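Local atomic coordinates of group 3 allergen SMIPP-S Yv6023A04 (Sarcoptes scabiei type hominis, PDB entry 3H7O), a protein that appears to be a scabies mite relative of the trypsin-like serine peptidases that has lost proteolytic activity. Residues A[44-49]-A[81-86]; A[79-82]-A[88-91]. The protein carries 3 engineered substitutions. One frame throughout, in Å; residues are numbered along the deposited sequence.

Contact 1 (A[44-49]-A[81-86]). Engineered in segment 81-86: Gln83 (natural residue Asn).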
ATOM      1  N   CYS A  44       1.809  -8.740  -4.441  1.00 29.64           N
ATOM      2  CA  CYS A  44       1.554  -9.469  -3.197  1.00 31.23           C
ATOM      3  C   CYS A  44       0.434 -10.508  -3.325  1.00 29.86           C
ATOM      4  O   CYS A  44       0.443 -11.526  -2.625  1.00 30.20           O
ATOM      5  CB  CYS A  44       1.195  -8.487  -2.072  1.00 32.78           C
ATOM      6  SG  CYS A  44       2.394  -7.154  -1.768  1.00 38.67           S
ATOM      7  N   VAL A  45      -0.523 -10.259  -4.220  1.00 28.22           N
ATOM      8  CA  VAL A  45      -1.778 -11.022  -4.231  1.00 27.20           C
ATOM      9  C   VAL A  45      -2.187 -11.654  -5.570  1.00 27.96           C
ATOM     10  O   VAL A  45      -3.070 -12.512  -5.597  1.00 27.88           O
ATOM     11  CB  VAL A  45      -2.973 -10.169  -3.683  1.00 27.27           C
ATOM     12  CG1 VAL A  45      -2.725  -9.747  -2.238  1.00 24.74           C
ATOM     13  CG2 VAL A  45      -3.241  -8.944  -4.571  1.00 25.74           C
ATOM     14  N   PHE A  46      -1.548 -11.244  -6.665  1.00 28.50           N
ATOM     15  CA  PHE A  46      -1.996 -11.634  -8.011  1.00 28.89           C
ATOM     16  C   PHE A  46      -2.111 -13.144  -8.233  1.00 28.40           C
ATOM     17  O   PHE A  46      -2.968 -13.593  -8.993  1.00 28.26           O
ATOM     18  CB  PHE A  46      -1.126 -10.987  -9.099  1.00 29.46           C
ATOM     19  CG  PHE A  46       0.173 -11.697  -9.351  1.00 29.08           C
ATOM     20  CD1 PHE A  46       0.329 -12.509 -10.470  1.00 29.90           C
ATOM     21  CD2 PHE A  46       1.247 -11.545  -8.474  1.00 29.35           C
ATOM     22  CE1 PHE A  46       1.532 -13.169 -10.712  1.00 30.19           C
ATOM     23  CE2 PHE A  46       2.452 -12.200  -8.704  1.00 30.26           C
ATOM     24  CZ  PHE A  46       2.596 -13.013  -9.823  1.00 29.17           C
ATOM     25  N   ASP A  47      -1.252 -13.912  -7.565  1.00 28.55           N
ATOM     26  CA  ASP A  47      -1.206 -15.368  -7.723  1.00 28.68           C
ATOM     27  C   ASP A  47      -1.625 -16.118  -6.454  1.00 28.17           C
ATOM     28  O   ASP A  47      -1.336 -17.307  -6.306  1.00 28.91           O
ATOM     29  CB  ASP A  47       0.204 -15.802  -8.143  1.00 29.64           C
ATOM     30  CG  ASP A  47       1.280 -15.365  -7.144  1.00 32.12           C
ATOM     31  OD1 ASP A  47       0.959 -14.654  -6.162  1.00 31.92           O
ATOM     32  OD2 ASP A  47       2.456 -15.730  -7.348  1.00 35.75           O
ATOM     33  N   GLN A  48      -2.298 -15.419  -5.545  1.00 28.02           N
ATOM     34  CA  GLN A  48      -2.724 -16.009  -4.276  1.00 26.81           C
ATOM     35  C   GLN A  48      -4.223 -16.258  -4.272  1.00 26.01           C
ATOM     36  O   GLN A  48      -4.999 -15.379  -4.638  1.00 26.60           O
ATOM     37  CB  GLN A  48      -2.345 -15.092  -3.108  1.00 26.85           C
ATOM     38  CG  GLN A  48      -0.841 -14.815  -2.989  1.00 25.52           C
ATOM     39  CD  GLN A  48      -0.028 -16.085  -2.866  1.00 28.24           C
ATOM     40  OE1 GLN A  48      -0.275 -16.915  -1.985  1.00 28.62           O
ATOM     41  NE2 GLN A  48       0.946 -16.251  -3.754  1.00 25.96           N
ATOM     42  N   LYS A  49      -4.625 -17.457  -3.860  1.00 25.98           N
ATOM     43  CA  LYS A  49      -6.037 -17.809  -3.771  1.00 25.92           C
ATOM     44  C   LYS A  49      -6.722 -16.891  -2.756  1.00 25.38           C
ATOM     45  O   LYS A  49      -6.276 -16.803  -1.607  1.00 24.61           O
ATOM     46  CB  LYS A  49      -6.200 -19.273  -3.364  1.00 26.19           C
ATOM     47  CG  LYS A  49      -7.455 -19.935  -3.903  1.00 29.96           C
ATOM     48  CD  LYS A  49      -7.235 -20.474  -5.308  1.00 34.57           C
ATOM     49  N   TYR A  81      -2.004  -6.371 -14.748  1.00 32.66           N
ATOM     50  CA  TYR A  81      -0.750  -6.513 -14.012  1.00 31.95           C
ATOM     51  C   TYR A  81       0.268  -7.301 -14.826  1.00 31.70           C
ATOM     52  O   TYR A  81      -0.045  -8.357 -15.371  1.00 32.22           O
ATOM     53  CB  TYR A  81      -0.960  -7.178 -12.646  1.00 31.09           C
ATOM     54  CG  TYR A  81       0.341  -7.473 -11.934  1.00 30.46           C
ATOM     55  CD1 TYR A  81       1.180  -6.437 -11.519  1.00 29.90           C
ATOM     56  CD2 TYR A  81       0.748  -8.784 -11.693  1.00 33.23           C
ATOM     57  CE1 TYR A  81       2.379  -6.698 -10.875  1.00 29.35           C
ATOM     58  CE2 TYR A  81       1.949  -9.054 -11.047  1.00 32.42           C
ATOM     59  CZ  TYR A  81       2.754  -8.003 -10.641  1.00 31.09           C
ATOM     60  OH  TYR A  81       3.944  -8.252 -10.004  1.00 34.66           O
ATOM     61  N   ARG A  82       1.484  -6.774 -14.902  1.00 31.88           N
ATOM     62  CA  ARG A  82       2.552  -7.399 -15.669  1.00 31.96           C
ATOM     63  C   ARG A  82       3.636  -7.913 -14.732  1.00 32.04           C
ATOM     64  O   ARG A  82       4.379  -7.136 -14.137  1.00 31.25           O
ATOM     65  CB  ARG A  82       3.127  -6.413 -16.694  1.00 32.38           C
ATOM     66  CG  ARG A  82       2.073  -5.718 -17.569  1.00 33.73           C
ATOM     67  CD  ARG A  82       1.326  -6.708 -18.455  1.00 37.96           C
ATOM     68  NE  ARG A  82       2.201  -7.313 -19.457  1.00 42.28           N
ATOM     69  CZ  ARG A  82       2.000  -8.505 -20.015  1.00 45.80           C
ATOM     70  NH1 ARG A  82       0.954  -9.245 -19.667  1.00 47.40           N
ATOM     71  NH2 ARG A  82       2.856  -8.962 -20.920  1.00 45.96           N
ATOM     72  N   GLN A  83       3.707  -9.235 -14.612  1.00 32.06           N
ATOM     73  CA  GLN A  83       4.622  -9.928 -13.705  1.00 33.10           C
ATOM     74  C   GLN A  83       6.095  -9.524 -13.856  1.00 32.63           C
ATOM     75  O   GLN A  83       6.772  -9.254 -12.861  1.00 31.70           O
ATOM     76  CB  GLN A  83       4.481 -11.437 -13.930  1.00 34.60           C
ATOM     77  CG  GLN A  83       4.902 -12.314 -12.767  1.00 38.30           C
ATOM     78  CD  GLN A  83       4.596 -13.780 -13.015  1.00 40.58           C
ATOM     79  OE1 GLN A  83       3.868 -14.128 -13.948  1.00 41.40           O
ATOM     80  NE2 GLN A  83       5.150 -14.648 -12.180  1.00 43.65           N
ATOM     81  N   GLU A  84       6.574  -9.485 -15.099  1.00 31.86           N
ATOM     82  CA  GLU A  84       7.993  -9.260 -15.405  1.00 31.93           C
ATOM     83  C   GLU A  84       8.516  -7.884 -14.963  1.00 31.95           C
ATOM     84  O   GLU A  84       9.645  -7.768 -14.475  1.00 32.39           O
ATOM     85  CB  GLU A  84       8.240  -9.472 -16.908  1.00 31.83           C
ATOM     86  CG  GLU A  84       9.704  -9.441 -17.340  1.00 32.29           C
ATOM     87  N   THR A  85       7.685  -6.859 -15.122  1.00 30.99           N
ATOM     88  CA  THR A  85       8.103  -5.473 -14.909  1.00 29.91           C
ATOM     89  C   THR A  85       7.428  -4.840 -13.702  1.00 29.50           C
ATOM     90  O   THR A  85       7.845  -3.776 -13.242  1.00 28.65           O
ATOM     91  CB  THR A  85       7.760  -4.605 -16.130  1.00 29.76           C
ATOM     92  OG1 THR A  85       6.362  -4.736 -16.419  1.00 30.92           O
ATOM     93  CG2 THR A  85       8.568  -5.029 -17.346  1.00 30.25           C
ATOM     94  N   MET A  86       6.383  -5.506 -13.207  1.00 29.57           N
ATOM     95  CA  MET A  86       5.487  -4.971 -12.175  1.00 30.28           C
ATOM     96  C   MET A  86       4.784  -3.675 -12.597  1.00 29.49           C
ATOM     97  O   MET A  86       4.475  -2.820 -11.767  1.00 29.65           O
ATOM     98  CB  MET A  86       6.196  -4.836 -10.822  1.00 31.93           C
ATOM     99  CG  MET A  86       6.604  -6.175 -10.218  1.00 36.10           C
ATOM    100  SD  MET A  86       7.036  -6.057  -8.477  1.00 44.27           S
ATOM    101  CE  MET A  86       8.613  -5.224  -8.577  1.00 38.55           C
TER
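The ring of Phe46 lies between two neighbours: Tyr81 comes over one face from across the contact, and the carboxylate carbon CG of Asp47 lies over the opposite face, offset toward the rim. The Tyr81 atom on that first face is CE2, which stands 3.5 Å above the plane of the Phe46 ring, over its centre. The two rings meet obliquely, their planes inclined at 53° and their centroids 4.9 Å apart. Tyr81 in turn has the backbone N of Gln83 over one of its own faces, near the rim.

Gln83, an engineered residue where the natural sequence has Asn, reaches the outer end of the same phenylalanine with its extended chain. Its CG lies 3.8 Å from Phe46 CZ, and its amide is tilted against the ring. Phe46 CG sits between the backbone N and the carbonyl carbon (chi1 81°), and the ring reaches toward Tyr81. A flat apolar ring suits this place, since it can take Tyr81 on a broad face while also touching Leu78.

The backbone behind the ring is a type I turn from Val45 to Gln48, and Gln48 NE2 adds a 2.9 Å hydrogen bond to Asp47 OD1, met from above the carboxylate plane. The turn begins at Val45, where it overlaps the end of helix 42-45. This short helix carries the Ala-His-Cys motif of the S1 family, Ala42 to Cys44, beside the loop that leads to Asp89, and Cys44 ties it to Cys28 by a disulfide. Val45 packs on strands 68-78 and 91-95 of the N-terminal barrel, and Tyr81 rests on Ala42 and His43 of the helix.

Contact 2 (A[79-82]-A[88-91])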
ATOM      1  N   SER A  79      -5.618  -4.980 -12.820  1.00 32.83           N
ATOM      2  CA  SER A  79      -5.752  -4.134 -14.003  1.00 33.93           C
ATOM      3  C   SER A  79      -4.527  -4.281 -14.903  1.00 33.95           C
ATOM      4  O   SER A  79      -3.622  -3.442 -14.880  1.00 32.66           O
ATOM      5  CB  SER A  79      -5.963  -2.667 -13.606  1.00 33.97           C
ATOM      6  OG  SER A  79      -6.136  -1.850 -14.753  1.00 36.91           O
ATOM      7  N   PHE A  80      -4.510  -5.361 -15.683  1.00 34.03           N
ATOM      8  CA  PHE A  80      -3.412  -5.663 -16.608  1.00 34.62           C
ATOM      9  C   PHE A  80      -2.057  -5.697 -15.897  1.00 33.49           C
ATOM     10  O   PHE A  80      -1.079  -5.114 -16.379  1.00 33.20           O
ATOM     11  CB  PHE A  80      -3.377  -4.663 -17.781  1.00 35.64           C
ATOM     12  CG  PHE A  80      -4.663  -4.583 -18.565  1.00 39.85           C
ATOM     13  CD1 PHE A  80      -4.836  -5.338 -19.724  1.00 41.56           C
ATOM     14  CD2 PHE A  80      -5.694  -3.733 -18.158  1.00 41.89           C
ATOM     15  CE1 PHE A  80      -6.022  -5.261 -20.460  1.00 43.26           C
ATOM     16  CE2 PHE A  80      -6.883  -3.648 -18.884  1.00 44.45           C
ATOM     17  CZ  PHE A  80      -7.048  -4.415 -20.038  1.00 43.51           C
ATOM     18  N   TYR A  81      -2.004  -6.371 -14.748  1.00 32.66           N
ATOM     19  CA  TYR A  81      -0.750  -6.513 -14.012  1.00 31.95           C
ATOM     20  C   TYR A  81       0.268  -7.301 -14.826  1.00 31.70           C
ATOM     21  O   TYR A  81      -0.045  -8.357 -15.371  1.00 32.22           O
ATOM     22  CB  TYR A  81      -0.960  -7.178 -12.646  1.00 31.09           C
ATOM     23  CG  TYR A  81       0.341  -7.473 -11.934  1.00 30.46           C
ATOM     24  CD1 TYR A  81       1.180  -6.437 -11.519  1.00 29.90           C
ATOM     25  CD2 TYR A  81       0.748  -8.784 -11.693  1.00 33.23           C
ATOM     26  CE1 TYR A  81       2.379  -6.698 -10.875  1.00 29.35           C
ATOM     27  CE2 TYR A  81       1.949  -9.054 -11.047  1.00 32.42           C
ATOM     28  CZ  TYR A  81       2.754  -8.003 -10.641  1.00 31.09           C
ATOM     29  OH  TYR A  81       3.944  -8.252 -10.004  1.00 34.66           O
ATOM     30  N   ARG A  82       1.484  -6.774 -14.902  1.00 31.88           N
ATOM     31  CA  ARG A  82       2.552  -7.399 -15.669  1.00 31.96           C
ATOM     32  C   ARG A  82       3.636  -7.913 -14.732  1.00 32.04           C
ATOM     33  O   ARG A  82       4.379  -7.136 -14.137  1.00 31.25           O
ATOM     34  CB  ARG A  82       3.127  -6.413 -16.694  1.00 32.38           C
ATOM     35  CG  ARG A  82       2.073  -5.718 -17.569  1.00 33.73           C
ATOM     36  CD  ARG A  82       1.326  -6.708 -18.455  1.00 37.96           C
ATOM     37  NE  ARG A  82       2.201  -7.313 -19.457  1.00 42.28           N
ATOM     38  CZ  ARG A  82       2.000  -8.505 -20.015  1.00 45.80           C
ATOM     39  NH1 ARG A  82       0.954  -9.245 -19.667  1.00 47.40           N
ATOM     40  NH2 ARG A  82       2.856  -8.962 -20.920  1.00 45.96           N
ATOM     41  N   ASN A  88       1.535  -1.683 -13.558  1.00 26.00           N
ATOM     42  CA  ASN A  88       0.175  -1.779 -12.998  1.00 26.33           C
ATOM     43  C   ASN A  88       0.140  -2.609 -11.712  1.00 26.15           C
ATOM     44  O   ASN A  88      -0.654  -3.542 -11.576  1.00 26.24           O
ATOM     45  CB  ASN A  88      -0.814  -2.340 -14.031  1.00 25.76           C
ATOM     46  CG  ASN A  88      -0.847  -1.528 -15.310  1.00 28.32           C
ATOM     47  OD1 ASN A  88      -0.884  -0.299 -15.276  1.00 28.31           O
ATOM     48  ND2 ASN A  88      -0.827  -2.212 -16.448  1.00 25.29           N
ATOM     49  N   ASP A  89       1.012  -2.254 -10.775  1.00 27.21           N
ATOM     50  CA  ASP A  89       1.168  -2.988  -9.527  1.00 27.21           C
ATOM     51  C   ASP A  89       0.150  -2.512  -8.496  1.00 27.76           C
ATOM     52  O   ASP A  89       0.498  -1.934  -7.460  1.00 28.84           O
ATOM     53  CB  ASP A  89       2.596  -2.830  -9.007  1.00 27.59           C
ATOM     54  CG  ASP A  89       2.973  -3.895  -7.996  1.00 29.62           C
ATOM     55  OD1 ASP A  89       2.131  -4.763  -7.673  1.00 29.25           O
ATOM     56  OD2 ASP A  89       4.126  -3.856  -7.527  1.00 28.68           O
ATOM     57  N   ILE A  90      -1.115  -2.781  -8.796  1.00 27.64           N
ATOM     58  CA  ILE A  90      -2.236  -2.322  -7.996  1.00 27.64           C
ATOM     59  C   ILE A  90      -3.351  -3.381  -8.054  1.00 27.53           C
ATOM     60  O   ILE A  90      -3.566  -4.013  -9.092  1.00 28.80           O
ATOM     61  CB  ILE A  90      -2.716  -0.926  -8.487  1.00 27.60           C
ATOM     62  CG1 ILE A  90      -3.692  -0.293  -7.491  1.00 28.64           C
ATOM     63  CG2 ILE A  90      -3.272  -0.998  -9.933  1.00 29.72           C
ATOM     64  CD1 ILE A  90      -3.986   1.174  -7.764  1.00 32.17           C
ATOM     65  N   ALA A  91      -4.027  -3.596  -6.931  1.00 26.28           N
ATOM     66  CA  ALA A  91      -5.062  -4.622  -6.848  1.00 26.09           C
ATOM     67  C   ALA A  91      -6.130  -4.240  -5.846  1.00 26.31           C
ATOM     68  O   ALA A  91      -5.846  -3.584  -4.839  1.00 26.80           O
ATOM     69  CB  ALA A  91      -4.451  -5.969  -6.470  1.00 26.04           C
TER
HETATM   70  O   HOH W   1      -3.156  -4.814 -11.522  1.00 32.93           O
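One direct hydrogen bond joins the segments: Asn88 ND2 donates to Phe80 O at 2.9 Å and is nearly straight, at 170°. The acceptor lies in the plane of the amide, whereas the donor stands above the carbonyl plane. With chi1 at -56°, the Asn88 amide lies beside its own backbone N and directs ND2 to the carbonyl of Phe80. Asparagine suits the place because it offers both a donor and an acceptor: OD1 is hydrogen-bonded to Tyr217 OH.

A second link runs through water. One molecule accepts from Ser79 N and donates to Asn88 O and to Ile90 O, the last at 2.6 Å, so three backbone groups are joined through a single site.

Packing completes the contact. Ser79 O lies close to Asn88 CB, at 3.1 Å. Tyr81 turns its edge to Asn88 O, 3.4 Å from CD1, and runs alongside Asp89, whose OD1 is 3.7 Å from Tyr81 CE1.

A weak Ile90 N to Asn88 O bond closes an inverse gamma turn centred on Asp89. Its OD1 accepts a hydrogen bond from His43 N, consistent with the S1 pairing of triad aspartate and histidine. Side-chain amide, carboxylate and one water thus satisfy peptide groups across and beyond the loop.

Contacts 1 and 2, with centres 7 Å apart, share Tyr81 and Arg82 in the loop between strands 68-78 and 91-95. Tyr81 links them, with CE2 over Phe46 in contact 1 and CD1 and CE1 beside Asn88 O and Asp89 OD1 in contact 2. They also meet directly where Val45 CG2 packs 3.7 Å from Ala91 CB. Together they flank the site where an S1 peptidase carries its catalytic triad. His43 and Asp89 probably correspond to the triad histidine and aspartate, while Ala183, touched by Cys44, probably falls at the usual serine position, consistent with an inactivated paralogue. Contact 2 joins the two arms of the loop on either side of residues 83-87, next to Asp89, and contact 1 packs its outer part against the end of helix 42-45.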